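Long-range contacts in reducing end xylose-releasing exo-oligoxylanase (PDB 1WU4), which hydrolyses xylooligosaccharides of three or more units in their beta-anomeric form, releasing xylose from the reducing end with inversion of configuration: residues Leu17-Tyr23 against Val344-Trp348; Tyr204-Ser208 against Trp219-Ala223; Glu301-Arg305 against Glu315-His319. The protein carries 1 engineered substitution. One frame throughout, in Å; residues are numbered along the deposited sequence.

Contact 1 of 3, residues Leu17-Tyr23 against Val344-Trp348; sequences LFKEFGY and VDLFW
The short helix 17-20 comes nearest to the last turn of helix 340-348 at F18 and V344, whose CA atoms lie 7.3 Å apart, and the chain then breaks out of the helix so that Y23 also faces this second helix. Y23 and W348 form an offset stack: the phenol lies over one face of the indole, with ring planes 27° apart and Y23 CE1 3.4 Å from W348 CD2. The two side chains run antiparallel, so that the phenol oxygen ends near W348 CB, close to the backbone of helix 340-348. There Y23 OH donates a short hydrogen bond of 2.6 Å to D345 OD1, meeting it on the anti side and well out of the carboxylate plane. The other oxygen of D345 is held by a salt bridge to K341. A Schellman motif sets up this approach: G22, at positive phi, ends the helix, with G22 N bonded to K19 O and Y23 N to F18 O. The same indole turns its edge to the face of F18, planes at 74°, and F18 CE1 lies 3.7 Å from W348 CE3. V344, with CG1 anti to its backbone nitrogen (chi1 171°), points that methyl at F18, 3.5 Å from F18 CD1; its CG2 is left to meet the edge of the F21 ring, 3.6 Å from F21 CE2. Deeper in, F18 CZ reaches F347 CE2, and both phenylalanines pack on helix 358-372. R31, on helix 25-40, makes a cation-pi contact with W348.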
loop_
_atom_site.group_PDB
_atom_site.type_symbol
_atom_site.label_atom_id
_atom_site.label_comp_id
_atom_site.label_asym_id
_atom_site.label_seq_id
_atom_site.Cartn_x
_atom_site.Cartn_y
_atom_site.Cartn_z
ATOM N N LEU A 17 -3.301 17.644 -6.846
ATOM C CA LEU A 17 -3.388 17.485 -8.286
ATOM C C LEU A 17 -4.797 17.705 -8.815
ATOM O O LEU A 17 -4.965 18.208 -9.921
ATOM C CB LEU A 17 -2.854 16.111 -8.705
ATOM C CG LEU A 17 -2.545 15.940 -10.198
ATOM C CD1 LEU A 17 -1.675 17.091 -10.702
ATOM C CD2 LEU A 17 -1.847 14.606 -10.416
ATOM N N PHE A 18 -5.813 17.334 -8.040
ATOM C CA PHE A 18 -7.185 17.565 -8.486
ATOM C C PHE A 18 -7.361 19.062 -8.747
ATOM O O PHE A 18 -7.904 19.471 -9.775
ATOM C CB PHE A 18 -8.209 17.157 -7.415
ATOM C CG PHE A 18 -8.432 15.674 -7.291
ATOM C CD1 PHE A 18 -8.748 14.896 -8.400
ATOM C CD2 PHE A 18 -8.404 15.071 -6.038
ATOM C CE1 PHE A 18 -9.037 13.535 -8.260
ATOM C CE2 PHE A 18 -8.692 13.717 -5.885
ATOM C CZ PHE A 18 -9.010 12.947 -6.995
ATOM N N LYS A 19 -6.908 19.876 -7.798
ATOM C CA LYS A 19 -7.036 21.325 -7.910
ATOM C C LYS A 19 -6.245 21.872 -9.091
ATOM O O LYS A 19 -6.733 22.725 -9.834
ATOM C CB LYS A 19 -6.569 21.989 -6.613
ATOM C CG LYS A 19 -6.712 23.504 -6.593
ATOM C CD LYS A 19 -6.308 24.066 -5.238
ATOM C CE LYS A 19 -6.386 25.582 -5.221
ATOM N NZ LYS A 19 -5.443 26.192 -6.197
ATOM N N GLU A 20 -5.024 21.380 -9.266
ATOM C CA GLU A 20 -4.189 21.839 -10.364
ATOM C C GLU A 20 -4.799 21.467 -11.712
ATOM O O GLU A 20 -4.538 22.127 -12.722
ATOM C CB GLU A 20 -2.774 21.265 -10.226
ATOM C CG GLU A 20 -2.019 21.845 -9.033
ATOM C CD GLU A 20 -0.573 21.391 -8.951
ATOM O OE1 GLU A 20 0.139 21.861 -8.037
ATOM O OE2 GLU A 20 -0.147 20.571 -9.793
ATOM N N PHE A 21 -5.625 20.424 -11.726
ATOM C CA PHE A 21 -6.277 19.986 -12.953
ATOM C C PHE A 21 -7.673 20.581 -13.159
ATOM O O PHE A 21 -8.435 20.109 -14.004
ATOM C CB PHE A 21 -6.343 18.453 -13.017
ATOM C CG PHE A 21 -5.042 17.799 -13.414
ATOM C CD1 PHE A 21 -3.990 18.553 -13.936
ATOM C CD2 PHE A 21 -4.876 16.422 -13.294
ATOM C CE1 PHE A 21 -2.800 17.944 -14.333
ATOM C CE2 PHE A 21 -3.690 15.804 -13.689
ATOM C CZ PHE A 21 -2.652 16.567 -14.208
ATOM N N GLY A 22 -8.017 21.601 -12.378
ATOM C CA GLY A 22 -9.302 22.255 -12.567
ATOM C C GLY A 22 -10.453 22.029 -11.607
ATOM O O GLY A 22 -11.445 22.755 -11.668
ATOM N N TYR A 23 -10.350 21.038 -10.730
ATOM C CA TYR A 23 -11.421 20.771 -9.773
ATOM C C TYR A 23 -11.393 21.815 -8.658
ATOM O O TYR A 23 -10.323 22.253 -8.237
ATOM C CB TYR A 23 -11.258 19.358 -9.213
ATOM C CG TYR A 23 -11.520 18.302 -10.261
ATOM C CD1 TYR A 23 -12.822 17.919 -10.579
ATOM C CD2 TYR A 23 -10.471 17.728 -10.982
ATOM C CE1 TYR A 23 -13.078 16.997 -11.589
ATOM C CE2 TYR A 23 -10.718 16.804 -11.996
ATOM C CZ TYR A 23 -12.023 16.446 -12.294
ATOM O OH TYR A 23 -12.283 15.548 -13.303
ATOM N N VAL A 344 -6.806 11.294 -14.195
ATOM C CA VAL A 344 -7.403 11.901 -13.014
ATOM C C VAL A 344 -8.893 12.139 -13.274
ATOM O O VAL A 344 -9.723 11.914 -12.392
ATOM C CB VAL A 344 -6.691 13.228 -12.647
ATOM C CG1 VAL A 344 -7.461 13.964 -11.554
ATOM C CG2 VAL A 344 -5.274 12.929 -12.170
ATOM N N ASP A 345 -9.239 12.570 -14.485
ATOM C CA ASP A 345 -10.644 12.801 -14.817
ATOM C C ASP A 345 -11.424 11.490 -14.810
ATOM O O ASP A 345 -12.559 11.433 -14.331
ATOM C CB ASP A 345 -10.797 13.458 -16.196
ATOM C CG ASP A 345 -10.368 14.913 -16.208
ATOM O OD1 ASP A 345 -10.375 15.558 -15.140
ATOM O OD2 ASP A 345 -10.038 15.418 -17.301
ATOM N N LEU A 346 -10.820 10.432 -15.344
ATOM C CA LEU A 346 -11.482 9.133 -15.382
ATOM C C LEU A 346 -11.813 8.694 -13.960
ATOM O O LEU A 346 -12.921 8.244 -13.679
ATOM C CB LEU A 346 -10.581 8.089 -16.052
ATOM C CG LEU A 346 -11.144 6.664 -16.134
ATOM C CD1 LEU A 346 -12.445 6.668 -16.928
ATOM C CD2 LEU A 346 -10.122 5.740 -16.783
ATOM N N PHE A 347 -10.839 8.834 -13.067
ATOM C CA PHE A 347 -11.015 8.459 -11.669
ATOM C C PHE A 347 -12.126 9.287 -11.025
ATOM O O PHE A 347 -12.985 8.747 -10.321
ATOM C CB PHE A 347 -9.686 8.646 -10.926
ATOM C CG PHE A 347 -9.755 8.363 -9.449
ATOM C CD1 PHE A 347 -10.375 7.213 -8.965
ATOM C CD2 PHE A 347 -9.162 9.234 -8.541
ATOM C CE1 PHE A 347 -10.401 6.936 -7.593
ATOM C CE2 PHE A 347 -9.180 8.967 -7.169
ATOM C CZ PHE A 347 -9.801 7.814 -6.697
ATOM N N TRP A 348 -12.129 10.592 -11.273
ATOM C CA TRP A 348 -13.162 11.450 -10.705
ATOM C C TRP A 348 -14.547 10.987 -11.153
ATOM O O TRP A 348 -15.506 11.021 -10.380
ATOM C CB TRP A 348 -12.939 12.907 -11.128
ATOM C CG TRP A 348 -13.883 13.870 -10.467
ATOM C CD1 TRP A 348 -15.136 14.218 -10.885
ATOM C CD2 TRP A 348 -13.653 14.585 -9.248
ATOM N NE1 TRP A 348 -15.701 15.110 -10.001
ATOM C CE2 TRP A 348 -14.812 15.351 -8.987
ATOM C CE3 TRP A 348 -12.580 14.652 -8.349
ATOM C CZ2 TRP A 348 -14.928 16.177 -7.862
ATOM C CZ3 TRP A 348 -12.696 15.476 -7.230
ATOM C CH2 TRP A 348 -13.864 16.227 -6.999
#

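Contact 2 of 3, residues Tyr204-Ser208 against Trp219-Ala223; sequences YELFS and WKEAA
With CG anti to the carbonyl carbon in both F207 and W219 (chi1 -76° in the latter), the phenyl and indole groups are carried to the same side of the helix pair, toward helix 154-167, where the indole lies with one face against F207. The CB of F207 sits over the five-membered ring in a CH-pi contact, 3.8 Å from its centroid and close to the ring normal, and is 3.6 Å from W219 CG. Farther along the same face, the F207 ring presents its edge to the six-membered ring, their planes 77° apart, with F207 CD2 3.8 Å from W219 CE3. Y204 completes an aromatic cluster: its CD1 approaches W219 CZ3 at 3.8 Å, the rings inclined obliquely. The helices 201-210 and 216-233 form an antiparallel pair in the (alpha/alpha)6 barrel of family 8 glycoside hydrolases, with segment axes at 164° and 7.7 Å apart at their closest approach. Small residues at the interface are consistent with this spacing: beside Y204, the CB of A223 lies 4.0 Å from Y204 CB, while S208 places its CB against the backbone nitrogen of K220. The hydroxyl of S208 turns back to its own helix and donates a 2.6 Å bond to E205 O. E205 bends at chi2, which brings its carboxylate alongside the methyl of A223 before OE2 enters a salt bridge with R227. The phenol oxygen of Y204 projects beyond the cluster to E131 and the backbone nitrogen of L200, while W178 packs edge-to-face with both Y204 and W219.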
loop_
_atom_site.group_PDB
_atom_site.type_symbol
_atom_site.label_atom_id
_atom_site.label_comp_id
_atom_site.label_asym_id
_atom_site.label_seq_id
_atom_site.Cartn_x
_atom_site.Cartn_y
_atom_site.Cartn_z
ATOM N N TYR A 204 10.632 3.158 3.267
ATOM C CA TYR A 204 11.952 2.814 3.790
ATOM C C TYR A 204 12.799 4.051 4.082
ATOM O O TYR A 204 13.609 4.042 5.005
ATOM C CB TYR A 204 12.683 1.869 2.825
ATOM C CG TYR A 204 11.827 0.722 2.320
ATOM C CD1 TYR A 204 10.740 0.247 3.064
ATOM C CD2 TYR A 204 12.059 0.158 1.069
ATOM C CE1 TYR A 204 9.902 -0.744 2.563
ATOM C CE2 TYR A 204 11.228 -0.838 0.560
ATOM C CZ TYR A 204 10.145 -1.278 1.311
ATOM O OH TYR A 204 9.279 -2.204 0.777
ATOM N N GLU A 205 12.615 5.111 3.300
ATOM C CA GLU A 205 13.352 6.351 3.534
ATOM C C GLU A 205 13.013 6.843 4.938
ATOM O O GLU A 205 13.877 7.302 5.685
ATOM C CB GLU A 205 12.940 7.416 2.515
ATOM C CG GLU A 205 13.291 7.078 1.082
ATOM C CD GLU A 205 14.713 7.447 0.725
ATOM O OE1 GLU A 205 15.624 7.201 1.546
ATOM O OE2 GLU A 205 14.918 7.976 -0.386
ATOM N N LEU A 206 11.738 6.751 5.295
ATOM C CA LEU A 206 11.307 7.190 6.612
ATOM C C LEU A 206 11.797 6.219 7.684
ATOM O O LEU A 206 12.169 6.638 8.779
ATOM C CB LEU A 206 9.785 7.345 6.640
ATOM C CG LEU A 206 9.289 8.436 5.680
ATOM C CD1 LEU A 206 7.771 8.431 5.621
ATOM C CD2 LEU A 206 9.808 9.799 6.127
ATOM N N PHE A 207 11.820 4.925 7.373
ATOM C CA PHE A 207 12.320 3.957 8.340
ATOM C C PHE A 207 13.797 4.253 8.617
ATOM O O PHE A 207 14.285 4.029 9.723
ATOM C CB PHE A 207 12.192 2.520 7.817
ATOM C CG PHE A 207 10.772 2.045 7.630
ATOM C CD1 PHE A 207 9.687 2.736 8.176
ATOM C CD2 PHE A 207 10.525 0.877 6.917
ATOM C CE1 PHE A 207 8.379 2.262 8.008
ATOM C CE2 PHE A 207 9.227 0.397 6.746
ATOM C CZ PHE A 207 8.152 1.092 7.293
ATOM N N SER A 208 14.507 4.768 7.615
ATOM C CA SER A 208 15.927 5.073 7.790
ATOM C C SER A 208 16.135 6.228 8.765
ATOM O O SER A 208 17.258 6.484 9.203
ATOM C CB SER A 208 16.593 5.397 6.442
ATOM O OG SER A 208 16.372 6.740 6.035
ATOM N N TRP A 219 17.967 0.454 6.037
ATOM C CA TRP A 219 16.746 0.975 5.433
ATOM C C TRP A 219 17.015 1.940 4.284
ATOM O O TRP A 219 16.252 1.987 3.320
ATOM C CB TRP A 219 15.852 1.605 6.503
ATOM C CG TRP A 219 15.158 0.548 7.329
ATOM C CD1 TRP A 219 15.305 0.315 8.668
ATOM C CD2 TRP A 219 14.249 -0.449 6.845
ATOM N NE1 TRP A 219 14.542 -0.770 9.048
ATOM C CE2 TRP A 219 13.885 -1.256 7.946
ATOM C CE3 TRP A 219 13.706 -0.739 5.585
ATOM C CZ2 TRP A 219 13.002 -2.336 7.825
ATOM C CZ3 TRP A 219 12.828 -1.814 5.465
ATOM C CH2 TRP A 219 12.486 -2.599 6.580
ATOM N N LYS A 220 18.101 2.697 4.374
ATOM C CA LYS A 220 18.455 3.608 3.296
ATOM C C LYS A 220 18.830 2.761 2.078
ATOM O O LYS A 220 18.459 3.074 0.944
ATOM C CB LYS A 220 19.638 4.480 3.712
ATOM C CG LYS A 220 20.117 5.413 2.618
ATOM C CD LYS A 220 21.280 6.260 3.091
ATOM C CE LYS A 220 21.820 7.117 1.963
ATOM N NZ LYS A 220 22.952 7.957 2.428
ATOM N N GLU A 221 19.559 1.675 2.319
ATOM C CA GLU A 221 19.973 0.783 1.243
ATOM C C GLU A 221 18.773 0.057 0.645
ATOM O O GLU A 221 18.753 -0.232 -0.551
ATOM C CB GLU A 221 21.003 -0.226 1.758
ATOM C CG GLU A 221 22.226 0.439 2.368
ATOM C CD GLU A 221 23.217 -0.550 2.940
ATOM O OE1 GLU A 221 22.786 -1.555 3.539
ATOM O OE2 GLU A 221 24.432 -0.307 2.806
ATOM N N ALA A 222 17.779 -0.249 1.477
ATOM C CA ALA A 222 16.575 -0.924 0.995
ATOM C C ALA A 222 15.794 0.009 0.067
ATOM O O ALA A 222 15.253 -0.426 -0.951
ATOM C CB ALA A 222 15.701 -1.357 2.171
ATOM N N ALA A 223 15.736 1.291 0.415
ATOM C CA ALA A 223 15.033 2.260 -0.423
ATOM C C ALA A 223 15.671 2.299 -1.813
ATOM O O ALA A 223 14.978 2.235 -2.830
ATOM C CB ALA A 223 15.082 3.643 0.214
#

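Contact 3 of 3, residues Glu301-Arg305 against Glu315-His319; sequences EDYRR and EKSLH
A small antiparallel beta bridge, with R304 and K316 as its non-hydrogen-bonded pair, ties the start of strand 304-306 to the loop that leads into helix 320-329 of the (alpha/alpha)6 barrel. Backbone bonds flank the pair: S317 N donates to Y303 O at 2.8 Å, nearly straight at 170°, and R305 N donates to E315 O at 3.0 Å. The side chains of R304 and K316 diverge at their base, yet both chains bend at chi2, and R304 CD comes within 3.5 Å of K316 CD. R304 then turns its guanidinium side-on to D302, NE and NH2 both gripping OD1, and NH1 is taken up by F313 O. K316 runs on until NZ donates to E301 O at 3.1 Å, in the carbonyl plane, tying the loop to the 3-10 turn before the strand. S317 OG accepts from H319 N in an ST turn just ahead of helix 320-329 and also bonds Y265. R305, whose side chain lies about 9 Å from that of D263, the probable proton acceptor, has a cation-pi contact with F261. Its salt bridge to E315 is also side-on: with CG anti to the backbone nitrogen (chi1 173°), R305 brings NE to 2.8 Å and NH2 to 2.9 Å from E315 OE1, both nitrogens approaching from the same face of the carboxylate.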
loop_
_atom_site.group_PDB
_atom_site.type_symbol
_atom_site.label_atom_id
_atom_site.label_comp_id
_atom_site.label_asym_id
_atom_site.label_seq_id
_atom_site.Cartn_x
_atom_site.Cartn_y
_atom_site.Cartn_z
ATOM N N GLU A 301 -14.376 -1.323 -18.854
ATOM C CA GLU A 301 -15.217 -2.508 -18.916
ATOM C C GLU A 301 -14.507 -3.653 -19.634
ATOM O O GLU A 301 -14.878 -4.819 -19.480
ATOM C CB GLU A 301 -16.534 -2.187 -19.634
ATOM C CG GLU A 301 -17.312 -1.015 -19.043
ATOM C CD GLU A 301 -16.904 0.331 -19.626
ATOM O OE1 GLU A 301 -15.715 0.702 -19.527
ATOM O OE2 GLU A 301 -17.780 1.023 -20.185
ATOM N N ASP A 302 -13.479 -3.314 -20.410
ATOM C CA ASP A 302 -12.723 -4.307 -21.166
ATOM C C ASP A 302 -11.348 -4.634 -20.579
ATOM O O ASP A 302 -10.622 -5.459 -21.135
ATOM C CB ASP A 302 -12.560 -3.836 -22.617
ATOM C CG ASP A 302 -11.925 -4.890 -23.509
ATOM O OD1 ASP A 302 -12.486 -6.003 -23.613
ATOM O OD2 ASP A 302 -10.867 -4.605 -24.110
ATOM N N TYR A 303 -10.982 -3.993 -19.469
ATOM C CA TYR A 303 -9.684 -4.267 -18.849
ATOM C C TYR A 303 -9.546 -5.766 -18.587
ATOM O O TYR A 303 -10.460 -6.401 -18.059
ATOM C CB TYR A 303 -9.529 -3.528 -17.517
ATOM C CG TYR A 303 -9.391 -2.020 -17.587
ATOM C CD1 TYR A 303 -9.077 -1.361 -18.778
ATOM C CD2 TYR A 303 -9.525 -1.256 -16.431
ATOM C CE1 TYR A 303 -8.896 0.030 -18.803
ATOM C CE2 TYR A 303 -9.347 0.114 -16.444
ATOM C CZ TYR A 303 -9.031 0.756 -17.625
ATOM O OH TYR A 303 -8.843 2.119 -17.593
ATOM N N ARG A 304 -8.392 -6.320 -18.940
ATOM C CA ARG A 304 -8.128 -7.745 -18.763
ATOM C C ARG A 304 -6.900 -7.970 -17.903
ATOM O O ARG A 304 -6.325 -7.038 -17.343
ATOM C CB ARG A 304 -7.812 -8.406 -20.109
ATOM C CG ARG A 304 -8.674 -8.003 -21.281
ATOM C CD ARG A 304 -10.077 -8.538 -21.144
ATOM N NE ARG A 304 -10.852 -8.286 -22.356
ATOM C CZ ARG A 304 -10.699 -8.954 -23.496
ATOM N NH1 ARG A 304 -9.799 -9.927 -23.589
ATOM N NH2 ARG A 304 -11.441 -8.643 -24.551
ATOM N N ARG A 305 -6.531 -9.241 -17.801
ATOM C CA ARG A 305 -5.301 -9.638 -17.149
ATOM C C ARG A 305 -4.413 -9.562 -18.395
ATOM O O ARG A 305 -4.844 -9.963 -19.481
ATOM C CB ARG A 305 -5.359 -11.090 -16.662
ATOM C CG ARG A 305 -4.025 -11.607 -16.109
ATOM C CD ARG A 305 -4.008 -13.123 -15.954
ATOM N NE ARG A 305 -4.950 -13.609 -14.949
ATOM C CZ ARG A 305 -4.704 -13.669 -13.644
ATOM N NH1 ARG A 305 -3.536 -13.270 -13.158
ATOM N NH2 ARG A 305 -5.627 -14.147 -12.821
ATOM N N GLU A 315 -9.596 -13.399 -19.583
ATOM C CA GLU A 315 -10.036 -13.003 -18.250
ATOM C C GLU A 315 -10.024 -11.497 -18.026
ATOM O O GLU A 315 -9.040 -10.813 -18.315
ATOM C CB GLU A 315 -9.177 -13.683 -17.174
ATOM C CG GLU A 315 -9.516 -13.216 -15.759
ATOM C CD GLU A 315 -8.770 -13.968 -14.673
ATOM O OE1 GLU A 315 -7.627 -14.413 -14.913
ATOM O OE2 GLU A 315 -9.327 -14.100 -13.562
ATOM N N LYS A 316 -11.136 -10.987 -17.508
ATOM C CA LYS A 316 -11.260 -9.568 -17.219
ATOM C C LYS A 316 -10.601 -9.254 -15.883
ATOM O O LYS A 316 -10.442 -10.126 -15.029
ATOM C CB LYS A 316 -12.734 -9.163 -17.130
ATOM C CG LYS A 316 -13.522 -9.270 -18.423
ATOM C CD LYS A 316 -13.115 -8.197 -19.414
ATOM C CE LYS A 316 -14.071 -8.159 -20.596
ATOM N NZ LYS A 316 -15.459 -7.838 -20.159
ATOM N N SER A 317 -10.212 -7.997 -15.717
ATOM C CA SER A 317 -9.637 -7.544 -14.465
ATOM C C SER A 317 -10.713 -7.783 -13.409
ATOM O O SER A 317 -11.896 -7.545 -13.664
ATOM C CB SER A 317 -9.331 -6.049 -14.551
ATOM O OG SER A 317 -9.072 -5.501 -13.270
ATOM N N LEU A 318 -10.313 -8.261 -12.237
ATOM C CA LEU A 318 -11.274 -8.496 -11.168
ATOM C C LEU A 318 -11.473 -7.217 -10.361
ATOM O O LEU A 318 -12.401 -7.123 -9.556
ATOM C CB LEU A 318 -10.786 -9.617 -10.247
ATOM C CG LEU A 318 -10.920 -11.041 -10.792
ATOM C CD1 LEU A 318 -10.209 -12.013 -9.866
ATOM C CD2 LEU A 318 -12.393 -11.402 -10.919
ATOM N N HIS A 319 -10.610 -6.230 -10.594
ATOM C CA HIS A 319 -10.671 -4.965 -9.866
ATOM C C HIS A 319 -10.389 -3.766 -10.773
ATOM O O HIS A 319 -9.428 -3.027 -10.557
ATOM C CB HIS A 319 -9.658 -5.001 -8.716
ATOM C CG HIS A 319 -9.882 -6.126 -7.755
ATOM N ND1 HIS A 319 -10.906 -6.123 -6.833
ATOM C CD2 HIS A 319 -9.237 -7.307 -7.597
ATOM C CE1 HIS A 319 -10.882 -7.253 -6.148
ATOM N NE2 HIS A 319 -9.880 -7.989 -6.593
#

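Contact 2 and contact 3 follow one another along the chain, and both fall within the long loop closed by contact 1, which brings the short helix 17-20 near the N terminus against helix 340-348. Contacts 2 and 3 lie on opposite sides of the chain's centre, their own centres 34 Å apart; contact 2 is also remote from contact 1, with nearest atoms about 19 Å apart. Contacts 1 and 3 do touch, through L346 CD2 and Y303 OH at 3.9 Å, and helix 320-329 packs against both residues. The three thus join different parts of the fold: an early helix and one late in the chain, a neighbouring helix pair, and a loop connection near the probable proton acceptor D263.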